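Long-range contacts in alpha-tubulin N-acetyltransferase (Danio rerio, PDB 4H6U), which transfers an acetyl group from acetyl coenzyme A to alpha-tubulin, as a member of the GNAT acetyltransferase family: residues T114-V119 / Q151-R156; D155-K160 / N180-A185. The protein carries 1 engineered substitution. All blocks are in the same frame, centred on the assembly; numbering follows the deposited sequence.

Overall arrangement
Contacts 1 and 2 are built side by side in one mixed sheet and share Asp155 and Arg156, their centres about 9 Å apart. Contact 1 (114-119 / 151-156) lies in the buried interior, where strands 117-124 and 153-155 run parallel and are held by three backbone hydrogen bonds and by apolar side chains. Contact 2 (155-160 / 180-185) is a surface contact, which brings strand 181-182 in antiparallel at the margin of the sheet; a single backbone hydrogen bond, a carboxylate stacked on a ring and a proline-valine touch make it up. Its first segment then turns along acetyl coenzyme A toward helix 159-168.

Contact 1: residues T114-V119 / Q151-R156; sequences TEPLCV and QMAYDR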
ATOM      1  N   THR A 114      -6.994  16.171  14.330  1.00 56.05           N
ATOM      2  CA  THR A 114      -6.357  15.073  15.051  1.00 58.19           C
ATOM      3  C   THR A 114      -5.815  14.083  14.030  1.00 56.02           C
ATOM      4  O   THR A 114      -6.331  13.995  12.921  1.00 57.53           O
ATOM      5  CB  THR A 114      -7.352  14.341  15.983  1.00 60.89           C
ATOM      6  OG1 THR A 114      -6.709  13.207  16.583  1.00 63.59           O
ATOM      7  CG2 THR A 114      -8.557  13.866  15.205  1.00 56.98           C
ATOM      8  N   GLU A 115      -4.843  13.272  14.425  1.00 53.28           N
ATOM      9  CA  GLU A 115      -4.223  12.345  13.479  1.00 51.04           C
ATOM     10  C   GLU A 115      -4.087  10.942  14.068  1.00 46.07           C
ATOM     11  O   GLU A 115      -3.008  10.502  14.414  1.00 42.48           O
ATOM     12  CB  GLU A 115      -2.855  12.872  13.021  1.00 55.22           C
ATOM     13  CG  GLU A 115      -2.295  12.033  11.858  1.00 58.46           C
ATOM     14  CD  GLU A 115      -0.937  12.467  11.350  1.00 62.99           C
ATOM     15  OE1 GLU A 115      -0.390  13.481  11.830  1.00 53.05           O
ATOM     16  OE2 GLU A 115      -0.412  11.756  10.467  1.00 65.72           O
ATOM     17  N   PRO A 116      -5.214  10.236  14.169  1.00 43.04           N
ATOM     18  CA  PRO A 116      -5.324   8.893  14.748  1.00 40.93           C
ATOM     19  C   PRO A 116      -4.927   7.838  13.754  1.00 43.70           C
ATOM     20  O   PRO A 116      -4.782   8.138  12.564  1.00 45.94           O
ATOM     21  CB  PRO A 116      -6.817   8.758  15.042  1.00 34.79           C
ATOM     22  CG  PRO A 116      -7.465   9.558  13.911  1.00 35.74           C
ATOM     23  CD  PRO A 116      -6.504  10.720  13.644  1.00 37.78           C
ATOM     24  N   LEU A 117      -4.772   6.616  14.252  1.00 40.76           N
ATOM     25  CA  LEU A 117      -4.563   5.474  13.398  1.00 40.47           C
ATOM     26  C   LEU A 117      -5.902   5.076  12.792  1.00 37.37           C
ATOM     27  O   LEU A 117      -6.906   5.025  13.501  1.00 35.82           O
ATOM     28  CB  LEU A 117      -3.997   4.302  14.211  1.00 40.53           C
ATOM     29  CG  LEU A 117      -3.525   3.138  13.351  1.00 40.86           C
ATOM     30  CD1 LEU A 117      -2.256   3.568  12.646  1.00 44.00           C
ATOM     31  CD2 LEU A 117      -3.272   1.914  14.197  1.00 46.45           C
ATOM     32  N   CYS A 118      -5.941   4.854  11.484  1.00 39.12           N
ATOM     33  CA  CYS A 118      -7.207   4.521  10.830  1.00 42.94           C
ATOM     34  C   CYS A 118      -7.142   3.155  10.225  1.00 39.32           C
ATOM     35  O   CYS A 118      -6.093   2.726   9.728  1.00 40.14           O
ATOM     36  CB  CYS A 118      -7.518   5.511   9.714  1.00 44.15           C
ATOM     37  SG  CYS A 118      -7.558   7.186  10.229  1.00 39.00           S
ATOM     38  N   VAL A 119      -8.286   2.495  10.204  1.00 36.52           N
ATOM     39  CA  VAL A 119      -8.422   1.297   9.391  1.00 36.15           C
ATOM     40  C   VAL A 119      -8.840   1.720   7.998  1.00 33.75           C
ATOM     41  O   VAL A 119      -9.814   2.455   7.851  1.00 31.98           O
ATOM     42  CB  VAL A 119      -9.440   0.296   9.954  1.00 33.66           C
ATOM     43  CG1 VAL A 119      -9.530  -0.922   9.021  1.00 32.25           C
ATOM     44  CG2 VAL A 119      -9.050  -0.105  11.355  1.00 29.92           C
ATOM     45  N   GLN A 151      -9.825   4.196  20.012  1.00 38.55           N
ATOM     46  CA  GLN A 151      -8.909   5.323  19.745  1.00 40.62           C
ATOM     47  C   GLN A 151      -8.551   5.470  18.297  1.00 38.84           C
ATOM     48  O   GLN A 151      -7.806   6.377  17.936  1.00 45.13           O
ATOM     49  CB  GLN A 151      -7.587   5.153  20.507  1.00 45.49           C
ATOM     50  CG  GLN A 151      -7.702   5.077  22.020  1.00 51.37           C
ATOM     51  CD  GLN A 151      -6.380   4.665  22.684  1.00 58.03           C
ATOM     52  OE1 GLN A 151      -5.694   3.746  22.225  1.00 57.57           O
ATOM     53  NE2 GLN A 151      -5.989   5.401  23.720  1.00 61.36           N
ATOM     54  N   MET A 152      -9.117   4.626  17.447  1.00 35.13           N
ATOM     55  CA  MET A 152      -8.864   4.749  16.023  1.00 38.34           C
ATOM     56  C   MET A 152     -10.096   5.209  15.265  1.00 33.76           C
ATOM     57  O   MET A 152     -11.192   5.218  15.796  1.00 34.02           O
ATOM     58  CB  MET A 152      -8.368   3.435  15.452  1.00 43.81           C
ATOM     59  CG  MET A 152      -9.368   2.368  15.439  1.00 47.87           C
ATOM     60  SD  MET A 152      -8.684   0.956  14.541  1.00144.29           S
ATOM     61  CE  MET A 152      -7.117   0.818  15.311  1.00 21.77           C
ATOM     62  N   ALA A 153      -9.876   5.635  14.031  1.00 43.47           N
ATOM     63  CA  ALA A 153     -10.942   5.998  13.110  1.00 36.12           C
ATOM     64  C   ALA A 153     -11.107   4.940  12.001  1.00 35.36           C
ATOM     65  O   ALA A 153     -10.172   4.209  11.674  1.00 34.50           O
ATOM     66  CB  ALA A 153     -10.637   7.349  12.482  1.00 34.56           C
ATOM     67  N   TYR A 154     -12.316   4.835  11.465  1.00 33.45           N
ATOM     68  CA  TYR A 154     -12.601   3.813  10.480  1.00 36.43           C
ATOM     69  C   TYR A 154     -13.094   4.451   9.186  1.00 38.02           C
ATOM     70  O   TYR A 154     -14.099   5.160   9.151  1.00 38.91           O
ATOM     71  CB  TYR A 154     -13.621   2.824  11.047  1.00 35.37           C
ATOM     72  CG  TYR A 154     -13.101   2.144  12.294  1.00 35.79           C
ATOM     73  CD1 TYR A 154     -12.397   0.943  12.220  1.00 33.86           C
ATOM     74  CD2 TYR A 154     -13.260   2.733  13.553  1.00 37.15           C
ATOM     75  CE1 TYR A 154     -11.909   0.320  13.378  1.00 30.74           C
ATOM     76  CE2 TYR A 154     -12.771   2.128  14.705  1.00 36.62           C
ATOM     77  CZ  TYR A 154     -12.080   0.926  14.611  1.00 33.38           C
ATOM     78  OH  TYR A 154     -11.609   0.338  15.767  1.00 33.24           O
ATOM     79  N   ASP A 155     -12.348   4.225   8.111  1.00 35.48           N
ATOM     80  CA  ASP A 155     -12.647   4.865   6.842  1.00 35.55           C
ATOM     81  C   ASP A 155     -13.724   4.086   6.056  1.00 35.31           C
ATOM     82  O   ASP A 155     -13.473   2.993   5.551  1.00 33.89           O
ATOM     83  CB  ASP A 155     -11.367   4.919   6.053  1.00 43.56           C
ATOM     84  CG  ASP A 155     -11.481   5.711   4.794  1.00 47.45           C
ATOM     85  OD1 ASP A 155     -12.584   6.082   4.355  1.00 48.47           O
ATOM     86  OD2 ASP A 155     -10.410   5.982   4.246  1.00 50.87           O
ATOM     87  N   ARG A 156     -14.923   4.659   5.926  1.00 36.88           N
ATOM     88  CA  ARG A 156     -15.970   4.045   5.114  1.00 43.07           C
ATOM     89  C   ARG A 156     -16.140   2.535   5.349  1.00 44.29           C
ATOM     90  O   ARG A 156     -16.107   1.734   4.418  1.00 47.86           O
ATOM     91  CB  ARG A 156     -15.743   4.329   3.620  1.00 50.66           C
ATOM     92  CG  ARG A 156     -15.705   5.828   3.271  1.00 55.56           C
ATOM     93  CD  ARG A 156     -15.501   6.057   1.779  1.00 63.84           C
ATOM     94  NE  ARG A 156     -14.181   5.644   1.316  1.00 72.97           N
ATOM     95  CZ  ARG A 156     -13.167   6.467   1.048  1.00 81.83           C
ATOM     96  NH1 ARG A 156     -13.295   7.784   1.217  1.00 83.62           N
ATOM     97  NH2 ARG A 156     -12.011   5.961   0.613  1.00 85.23           N
TER
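Val119 meets Met152 and Tyr154 with the same methyl: CG1 is anti to the backbone N (chi1 179°), which puts CG2 beside that N and facing strand 153-155. There CG2 lies 3.4 Å from Met152 SD and 3.5 Å from Tyr154 CE1, approaching the tyrosine ring obliquely. The methionine turns its thioether to Val119 through CG set between its backbone N and carbonyl carbon, and a bend at chi3 (49°) carries CE back alongside Leu117, 4.2 Å from CD2. On the face of the sheet that carries Cys118 and Ala153, Ala153 CB sits 3.8 Å from Cys118 SG and also touches the ring of Pro116 at CG, so this small methyl is covered by two residues of the other segment.

The backbones are zipped in parallel register. Ala153 N donates to Leu117 O (3.1 Å), Val119 N to Ala153 O (2.9 Å), and Asp155 N to Val119 O (3.1 Å), the last the straightest at 166°.

This is the pairing of the two strands in a right-handed beta-alpha-beta crossover of the GNAT fold. The connecting helix 133-145 packs on Met152 and Tyr154 through Met141, Leu142 and Phe138, strand 90-99 covers Leu117 and Val119 from its flank, and Phe181 of strand 181-182 lies against Cys118 and Ala153.

Contact 2: residues D155-K160 / N180-A185; sequences DRPSPK and NFVVFA. With ACO (acetyl coenzyme *a), chain C.
The carboxylate of Asp155 stacks on one face of the Phe181 ring, the two planes 29° apart. CG of the aspartate stands anti to its own N (chi1 -173°), which lays the group over the CE2-CZ side of the ring: OD2 is 3.4 Å from CZ, and CB is 3.4 Å from CE2. OD1, at the end of the group, sits over the centre of the Arg156 guanidinium, 3.5 Å from NE; it lies well out of that plane, so charge alone links them. An alanine in place of Phe181 would probably strip the aspartate of this apolar support and leave its carboxylate freer to turn.

Arg156 N donates to Asn180 O (2.9 Å), nearly in line with the carbonyl. The arginine side chain runs past Asn180, CG 3.7 Å from the asparagine CB, and then bends at chi3 (-68°), with Asn180 OD1 off the edge of the guanidinium, near its plane but too far to bond. Farther on, Pro157 CG and CD rest on Val182 CG2.

Residues 155-160 also line the acetyl coenzyme A pocket. Ser158 OG approaches N4P of the cofactor at 2.8 Å while also capping the coming helix by a weak bond to Phe161 N, and Asp155 O lies 3.3 Å from the acetyl carbon CH3.

Asp155 and Phe181 form an antiparallel, non-hydrogen-bonded pair, which sets strand 181-182 beside strand 153-155. After Asp155 the chain leaves the sheet for helix 159-168, while Phe181 reaches back over Ala153 to Cys118 of strand 117-124.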
ATOM      1  N   ASP A 155     -12.348   4.225   8.111  1.00 35.48           N
ATOM      2  CA  ASP A 155     -12.647   4.865   6.842  1.00 35.55           C
ATOM      3  C   ASP A 155     -13.724   4.086   6.056  1.00 35.31           C
ATOM      4  O   ASP A 155     -13.473   2.993   5.551  1.00 33.89           O
ATOM      5  CB  ASP A 155     -11.367   4.919   6.053  1.00 43.56           C
ATOM      6  CG  ASP A 155     -11.481   5.711   4.794  1.00 47.45           C
ATOM      7  OD1 ASP A 155     -12.584   6.082   4.355  1.00 48.47           O
ATOM      8  OD2 ASP A 155     -10.410   5.982   4.246  1.00 50.87           O
ATOM      9  N   ARG A 156     -14.923   4.659   5.926  1.00 36.88           N
ATOM     10  CA  ARG A 156     -15.970   4.045   5.114  1.00 43.07           C
ATOM     11  C   ARG A 156     -16.140   2.535   5.349  1.00 44.29           C
ATOM     12  O   ARG A 156     -16.107   1.734   4.418  1.00 47.86           O
ATOM     13  CB  ARG A 156     -15.743   4.329   3.620  1.00 50.66           C
ATOM     14  CG  ARG A 156     -15.705   5.828   3.271  1.00 55.56           C
ATOM     15  CD  ARG A 156     -15.501   6.057   1.779  1.00 63.84           C
ATOM     16  NE  ARG A 156     -14.181   5.644   1.316  1.00 72.97           N
ATOM     17  CZ  ARG A 156     -13.167   6.467   1.048  1.00 81.83           C
ATOM     18  NH1 ARG A 156     -13.295   7.784   1.217  1.00 83.62           N
ATOM     19  NH2 ARG A 156     -12.011   5.961   0.613  1.00 85.23           N
ATOM     20  N   PRO A 157     -16.386   2.138   6.592  1.00 38.38           N
ATOM     21  CA  PRO A 157     -16.428   0.702   6.906  1.00 31.31           C
ATOM     22  C   PRO A 157     -17.671   0.046   6.322  1.00 31.87           C
ATOM     23  O   PRO A 157     -18.763   0.628   6.375  1.00 33.28           O
ATOM     24  CB  PRO A 157     -16.456   0.672   8.437  1.00 34.13           C
ATOM     25  CG  PRO A 157     -17.041   2.008   8.839  1.00 32.89           C
ATOM     26  CD  PRO A 157     -16.489   2.974   7.795  1.00 33.44           C
ATOM     27  N   SER A 158     -17.512  -1.157   5.781  1.00 36.80           N
ATOM     28  CA  SER A 158     -18.633  -1.902   5.225  1.00 36.88           C
ATOM     29  C   SER A 158     -19.581  -2.374   6.352  1.00 36.76           C
ATOM     30  O   SER A 158     -19.234  -2.370   7.541  1.00 33.30           O
ATOM     31  CB  SER A 158     -18.105  -3.106   4.438  1.00 39.27           C
ATOM     32  OG  SER A 158     -17.506  -4.063   5.312  1.00 42.44           O
ATOM     33  N   PRO A 159     -20.804  -2.743   5.984  1.00 39.50           N
ATOM     34  CA  PRO A 159     -21.760  -3.233   6.994  1.00 38.31           C
ATOM     35  C   PRO A 159     -21.217  -4.387   7.812  1.00 38.32           C
ATOM     36  O   PRO A 159     -21.346  -4.341   9.026  1.00 40.60           O
ATOM     37  CB  PRO A 159     -22.964  -3.655   6.163  1.00 34.41           C
ATOM     38  CG  PRO A 159     -22.884  -2.724   4.897  1.00 36.38           C
ATOM     39  CD  PRO A 159     -21.396  -2.581   4.643  1.00 38.37           C
ATOM     40  N   LYS A 160     -20.597  -5.373   7.183  1.00 36.23           N
ATOM     41  CA  LYS A 160     -20.037  -6.508   7.913  1.00 35.63           C
ATOM     42  C   LYS A 160     -18.938  -6.056   8.885  1.00 34.68           C
ATOM     43  O   LYS A 160     -18.735  -6.670   9.921  1.00 39.78           O
ATOM     44  CB  LYS A 160     -19.494  -7.580   6.956  1.00 38.52           C
ATOM     45  CG  LYS A 160     -20.572  -8.292   6.173  1.00 43.25           C
ATOM     46  CD  LYS A 160     -19.993  -9.414   5.345  1.00 47.46           C
ATOM     47  CE  LYS A 160     -21.030 -10.031   4.418  1.00 50.63           C
ATOM     48  NZ  LYS A 160     -21.000  -9.360   3.069  1.00 54.46           N
ATOM     49  N   ASN A 180     -16.848  10.916   6.165  1.00 47.26           N
ATOM     50  CA  ASN A 180     -16.714   9.494   5.754  1.00 47.68           C
ATOM     51  C   ASN A 180     -15.934   8.566   6.680  1.00 41.84           C
ATOM     52  O   ASN A 180     -15.777   7.384   6.368  1.00 40.10           O
ATOM     53  CB  ASN A 180     -16.058   9.375   4.379  1.00 54.35           C
ATOM     54  CG  ASN A 180     -16.904   9.942   3.280  1.00 66.89           C
ATOM     55  OD1 ASN A 180     -16.390  10.615   2.388  1.00 77.23           O
ATOM     56  ND2 ASN A 180     -18.204   9.670   3.317  1.00 64.49           N
ATOM     57  N   PHE A 181     -15.401   9.105   7.763  1.00 37.34           N
ATOM     58  CA  PHE A 181     -14.734   8.289   8.764  1.00 37.89           C
ATOM     59  C   PHE A 181     -15.697   8.111   9.906  1.00 39.15           C
ATOM     60  O   PHE A 181     -16.560   8.962  10.165  1.00 38.80           O
ATOM     61  CB  PHE A 181     -13.421   8.924   9.255  1.00 34.36           C
ATOM     62  CG  PHE A 181     -12.286   8.795   8.285  1.00 34.96           C
ATOM     63  CD1 PHE A 181     -12.216   9.602   7.176  1.00 39.70           C
ATOM     64  CD2 PHE A 181     -11.300   7.847   8.473  1.00 37.71           C
ATOM     65  CE1 PHE A 181     -11.148   9.484   6.274  1.00 44.77           C
ATOM     66  CE2 PHE A 181     -10.265   7.721   7.586  1.00 40.95           C
ATOM     67  CZ  PHE A 181     -10.179   8.539   6.495  1.00 42.59           C
ATOM     68  N   VAL A 182     -15.573   6.958  10.546  1.00 37.09           N
ATOM     69  CA  VAL A 182     -16.358   6.641  11.704  1.00 30.75           C
ATOM     70  C   VAL A 182     -15.450   6.589  12.952  1.00 30.86           C
ATOM     71  O   VAL A 182     -14.343   6.034  12.930  1.00 32.00           O
ATOM     72  CB  VAL A 182     -17.079   5.315  11.515  1.00 31.22           C
ATOM     73  CG1 VAL A 182     -17.760   4.902  12.814  1.00 29.91           C
ATOM     74  CG2 VAL A 182     -18.076   5.441  10.400  1.00 29.45           C
ATOM     75  N   VAL A 183     -15.919   7.234  14.006  1.00 29.69           N
ATOM     76  CA  VAL A 183     -15.256   7.227  15.281  1.00 34.40           C
ATOM     77  C   VAL A 183     -16.301   7.063  16.366  1.00 35.82           C
ATOM     78  O   VAL A 183     -17.449   7.487  16.214  1.00 33.94           O
ATOM     79  CB  VAL A 183     -14.444   8.514  15.541  1.00 35.16           C
ATOM     80  CG1 VAL A 183     -13.404   8.704  14.478  1.00 39.32           C
ATOM     81  CG2 VAL A 183     -15.355   9.684  15.627  1.00 37.06           C
ATOM     82  N   PHE A 184     -15.908   6.402  17.449  1.00 38.34           N
ATOM     83  CA  PHE A 184     -16.853   6.124  18.512  1.00 37.92           C
ATOM     84  C   PHE A 184     -16.603   6.980  19.754  1.00 35.39           C
ATOM     85  O   PHE A 184     -15.564   7.620  19.884  1.00 33.37           O
ATOM     86  CB  PHE A 184     -16.844   4.647  18.846  1.00 35.11           C
ATOM     87  CG  PHE A 184     -17.261   3.759  17.700  1.00 34.96           C
ATOM     88  CD1 PHE A 184     -18.571   3.311  17.582  1.00 33.24           C
ATOM     89  CD2 PHE A 184     -16.331   3.408  16.719  1.00 34.89           C
ATOM     90  CE1 PHE A 184     -18.965   2.469  16.520  1.00 34.50           C
ATOM     91  CE2 PHE A 184     -16.675   2.557  15.674  1.00 36.79           C
ATOM     92  CZ  PHE A 184     -18.021   2.072  15.564  1.00 36.79           C
ATOM     93  N   ALA A 185     -17.566   6.964  20.665  1.00 35.56           N
ATOM     94  CA  ALA A 185     -17.550   7.850  21.823  1.00 39.01           C
ATOM     95  C   ALA A 185     -16.195   7.824  22.549  1.00 46.34           C
ATOM     96  O   ALA A 185     -15.634   8.882  22.845  1.00 50.56           O
ATOM     97  CB  ALA A 185     -18.685   7.495  22.767  1.00 35.53           C
TER
HETATM   98  N1A ACO C 201     -22.883 -10.588   8.175  1.00 41.10           N
HETATM   99  C2A ACO C 201     -22.792  -9.884   9.358  1.00 37.01           C
HETATM  100  N3A ACO C 201     -21.748  -9.801  10.156  1.00 38.24           N
HETATM  101  C4A ACO C 201     -20.637 -10.559   9.762  1.00 34.00           C
HETATM  102  C5A ACO C 201     -20.603 -11.349   8.595  1.00 33.57           C
HETATM  103  C6A ACO C 201     -21.801 -11.327   7.797  1.00 38.00           C
HETATM  104  N6A ACO C 201     -21.954 -12.015   6.638  1.00 38.88           N
HETATM  105  N7A ACO C 201     -19.323 -11.973   8.512  1.00 39.11           N
HETATM  106  C8A ACO C 201     -18.627 -11.571   9.639  1.00 37.68           C
HETATM  107  N9A ACO C 201     -19.435 -10.713  10.411  1.00 32.88           N
HETATM  108  C1B ACO C 201     -19.201 -10.024  11.658  1.00 33.01           C
HETATM  109  C2B ACO C 201     -20.231 -10.359  12.726  1.00 34.40           C
HETATM  110  O2B ACO C 201     -20.236  -9.417  13.762  1.00 40.24           O
HETATM  111  C3B ACO C 201     -19.545 -11.688  13.264  1.00 42.98           C
HETATM  112  O3B ACO C 201     -19.930 -12.025  14.462  1.00 45.76           O
HETATM  113  P3B ACO C 201     -21.295 -13.255  14.485  1.00 39.71           P
HETATM  114  O7A ACO C 201     -21.343 -13.376  15.978  1.00 40.55           O
HETATM  115  O8A ACO C 201     -22.368 -12.421  13.828  1.00 41.04           O
HETATM  116  O9A ACO C 201     -20.741 -14.393  13.688  1.00 42.91           O
HETATM  117  C4B ACO C 201     -18.092 -11.308  13.251  1.00 38.86           C
HETATM  118  O4B ACO C 201     -17.925 -10.366  12.146  1.00 36.18           O
HETATM  119  C5B ACO C 201     -17.248 -12.574  13.093  1.00 35.11           C
HETATM  120  O5B ACO C 201     -15.986 -12.469  13.636  1.00 35.73           O
HETATM  121  P1A ACO C 201     -14.708 -13.003  12.710  1.00 33.57           P
HETATM  122  O1A ACO C 201     -13.525 -12.771  13.579  1.00 31.82           O
HETATM  123  O2A ACO C 201     -15.035 -14.346  12.089  1.00 32.55           O
HETATM  124  O3A ACO C 201     -14.626 -11.882  11.483  1.00 34.24           O
HETATM  125  P2A ACO C 201     -14.323 -12.277   9.998  1.00 37.29           P
HETATM  126  O4A ACO C 201     -13.037 -13.005   9.805  1.00 43.27           O
HETATM  127  O5A ACO C 201     -15.509 -12.633   9.173  1.00 38.42           O
HETATM  128  O6A ACO C 201     -13.780 -10.660   9.331  1.00 38.42           O
HETATM  129  CBP ACO C 201     -14.615  -8.821   8.105  1.00 40.62           C
HETATM  130  CCP ACO C 201     -14.596  -9.557   9.441  1.00 38.03           C
HETATM  131  CDP ACO C 201     -15.531  -7.588   8.136  1.00 37.30           C
HETATM  132  CEP ACO C 201     -13.164  -8.416   7.696  1.00 29.03           C
HETATM  133  CAP ACO C 201     -15.131  -9.865   7.064  1.00 42.82           C
HETATM  134  OAP ACO C 201     -16.440 -10.336   7.305  1.00 44.31           O
HETATM  135  C9P ACO C 201     -14.874  -9.428   5.592  1.00 52.29           C
HETATM  136  O9P ACO C 201     -13.749  -9.512   5.160  1.00 55.38           O
HETATM  137  N8P ACO C 201     -15.691  -8.889   4.654  1.00 52.53           N
HETATM  138  C7P ACO C 201     -17.037  -8.573   4.657  1.00 50.93           C
HETATM  139  C6P ACO C 201     -17.395  -7.532   3.484  1.00140.08           C
HETATM  140  C5P ACO C 201     -16.366  -6.376   3.174  1.00 62.16           C
HETATM  141  O5P ACO C 201     -16.231  -5.918   2.027  1.00 59.11           O
HETATM  142  N4P ACO C 201     -15.579  -5.838   4.247  1.00 68.17           N
HETATM  143  C3P ACO C 201     -14.563  -4.703   4.143  1.00 72.38           C
HETATM  144  C2P ACO C 201     -14.365  -3.726   5.380  1.00 92.53           C
HETATM  145  S1P ACO C 201     -14.584  -1.791   5.202  1.00 71.06           S
HETATM  146  C   ACO C 201     -12.925  -1.108   5.283  1.00 40.76           C
HETATM  147  O   ACO C 201     -12.042  -1.832   5.013  1.00 43.07           O
HETATM  148  CH3 ACO C 201     -12.664  -0.058   6.338  1.00 48.70           C